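Local atomic coordinates of aminoglycoside N(3)-acetyltransferase, AAC(3)-IVa (Escherichia coli, PDB entry 6MN3), a protein that probably confers resistance to 2-deoxystreptamine aminoglycosides such as gentamicin and apramycin, acetylating their N3 amine with acetyl-CoA as donor. Residues E48-A53 against L60-W65. Sequence-based numbering, arbitrary orientation.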
loop_
_atom_site.group_PDB
_atom_site.type_symbol
_atom_site.label_atom_id
_atom_site.label_comp_id
_atom_site.label_asym_id
_atom_site.label_seq_id
_atom_site.Cartn_x
_atom_site.Cartn_y
_atom_site.Cartn_z
ATOM N N GLU A 48 -6.800 15.081 6.335
ATOM C CA GLU A 48 -8.117 15.712 6.318
ATOM C C GLU A 48 -8.606 15.925 4.892
ATOM O O GLU A 48 -9.805 15.799 4.614
ATOM C CB GLU A 48 -8.078 17.042 7.072
ATOM C CG GLU A 48 -8.260 16.917 8.575
ATOM C CD GLU A 48 -8.101 18.245 9.293
ATOM O OE1 GLU A 48 -7.999 19.286 8.606
ATOM O OE2 GLU A 48 -8.071 18.250 10.542
ATOM N N ALA A 49 -7.692 16.247 3.973
ATOM C CA ALA A 49 -8.073 16.390 2.573
ATOM C C ALA A 49 -8.509 15.056 1.984
ATOM O O ALA A 49 -9.510 14.987 1.260
ATOM C CB ALA A 49 -6.914 16.980 1.770
ATOM N N LEU A 50 -7.769 13.985 2.285
ATOM C CA LEU A 50 -8.149 12.661 1.804
ATOM C C LEU A 50 -9.513 12.253 2.342
ATOM O O LEU A 50 -10.350 11.725 1.599
ATOM C CB LEU A 50 -7.093 11.633 2.207
ATOM C CG LEU A 50 -5.750 11.707 1.480
ATOM C CD1 LEU A 50 -4.724 10.828 2.170
ATOM C CD2 LEU A 50 -5.910 11.305 0.026
ATOM N N ARG A 51 -9.758 12.497 3.629
ATOM C CA ARG A 51 -11.033 12.112 4.219
ATOM C C ARG A 51 -12.173 12.970 3.686
ATOM O O ARG A 51 -13.291 12.477 3.502
ATOM C CB ARG A 51 -10.951 12.200 5.741
ATOM C CG ARG A 51 -9.881 11.303 6.343
ATOM C CD ARG A 51 -10.249 10.862 7.745
ATOM N NE ARG A 51 -11.409 9.975 7.751
ATOM C CZ ARG A 51 -12.042 9.590 8.855
ATOM N NH1 ARG A 51 -11.626 10.017 10.040
ATOM N NH2 ARG A 51 -13.091 8.781 8.777
ATOM N N ALA A 52 -11.909 14.252 3.425
ATOM C CA ALA A 52 -12.949 15.116 2.875
ATOM C C ALA A 52 -13.297 14.719 1.446
ATOM O O ALA A 52 -14.473 14.712 1.069
ATOM C CB ALA A 52 -12.507 16.576 2.942
ATOM N N ALA A 53 -12.287 14.387 0.637
ATOM C CA ALA A 53 -12.554 13.924 -0.720
ATOM C C ALA A 53 -13.369 12.636 -0.713
ATOM O O ALA A 53 -14.213 12.423 -1.592
ATOM C CB ALA A 53 -11.242 13.721 -1.473
ATOM N N LEU A 60 -10.924 5.395 4.280
ATOM C CA LEU A 60 -9.524 5.627 3.947
ATOM C C LEU A 60 -8.662 4.555 4.596
ATOM O O LEU A 60 -8.780 4.307 5.799
ATOM C CB LEU A 60 -9.083 7.014 4.416
ATOM C CG LEU A 60 -7.594 7.337 4.335
ATOM C CD1 LEU A 60 -7.129 7.333 2.887
ATOM C CD2 LEU A 60 -7.317 8.681 4.995
ATOM N N VAL A 61 -7.799 3.922 3.803
ATOM C CA VAL A 61 -6.949 2.837 4.275
ATOM C C VAL A 61 -5.497 3.169 3.962
ATOM O O VAL A 61 -5.188 3.702 2.891
ATOM C CB VAL A 61 -7.340 1.484 3.646
ATOM C CG1 VAL A 61 -6.679 0.345 4.402
ATOM C CG2 VAL A 61 -8.852 1.313 3.635
ATOM N N MET A 62 -4.607 2.848 4.896
ATOM C CA MET A 62 -3.177 3.062 4.741
ATOM C C MET A 62 -2.416 1.887 5.333
ATOM O O MET A 62 -2.872 1.270 6.303
ATOM C CB MET A 62 -2.712 4.352 5.431
ATOM C CG MET A 62 -3.255 5.621 4.823
ATOM S SD MET A 62 -2.509 7.054 5.606
ATOM C CE MET A 62 -3.678 8.331 5.154
ATOM N N PRO A 63 -1.255 1.555 4.771
ATOM C CA PRO A 63 -0.385 0.572 5.422
ATOM C C PRO A 63 0.071 1.093 6.776
ATOM O O PRO A 63 0.183 2.301 6.996
ATOM C CB PRO A 63 0.788 0.430 4.446
ATOM C CG PRO A 63 0.775 1.692 3.650
ATOM C CD PRO A 63 -0.669 2.076 3.524
ATOM N N SER A 64 0.330 0.163 7.695
ATOM C CA SER A 64 0.631 0.550 9.067
ATOM C C SER A 64 1.397 -0.537 9.809
ATOM O O SER A 64 1.130 -0.790 10.987
ATOM C CB SER A 64 -0.666 0.881 9.811
ATOM O OG SER A 64 -0.410 1.618 10.992
ATOM N N TRP A 65 2.351 -1.181 9.140
ATOM C CA TRP A 65 3.119 -2.242 9.771
ATOM C C TRP A 65 4.412 -1.692 10.373
ATOM O O TRP A 65 4.840 -0.573 10.082
ATOM C CB TRP A 65 3.419 -3.362 8.775
ATOM C CG TRP A 65 4.068 -2.914 7.507
ATOM C CD1 TRP A 65 5.367 -2.529 7.340
ATOM C CD2 TRP A 65 3.451 -2.821 6.218
ATOM N NE1 TRP A 65 5.595 -2.195 6.027
ATOM C CE2 TRP A 65 4.435 -2.365 5.317
ATOM C CE3 TRP A 65 2.163 -3.076 5.739
ATOM C CZ2 TRP A 65 4.169 -2.158 3.966
ATOM C CZ3 TRP A 65 1.900 -2.869 4.398
ATOM C CH2 TRP A 65 2.898 -2.416 3.527
#
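Leu-60 lays one methyl, CD2, over two neighbouring side chains of helix 42-54: it lies 3.9 Å from Arg-51 CG and 4.1 Å from Leu-50 CB. With CG anti to the backbone N (chi1 171°), the Leu-60 branch extends off the strand toward the helix and meets the Arg-51 side chain at about a right angle. Arg-51 takes part through its aliphatic CG, and the residue keeps some exposure to solvent. Two residues further along the strand, Met-62 reaches out with its chain extended beyond CG, bringing the terminal methyl CE to 4.0 Å from Leu-50 CD1. Leu-50 thus bridges Leu-60 and Met-62. All of this is apolar packing, and it is buried apart from Arg-51. Phe-91 of helix 86-91 also touches Leu-60 and Met-62, while Leu-16 of helix 9-19 packs on Leu-50. The alternate residues Leu-60 and Met-62 share one face of strand 59-63. The axes of segments 48-53 and 60-63 come within 9.8 Å, their N-to-C directions 140° apart; helix 42-54 lies against one face of the mixed central sheet, the helix-on-sheet layering of an alpha/beta fold, here that of an antibiotic N-acetyltransferase.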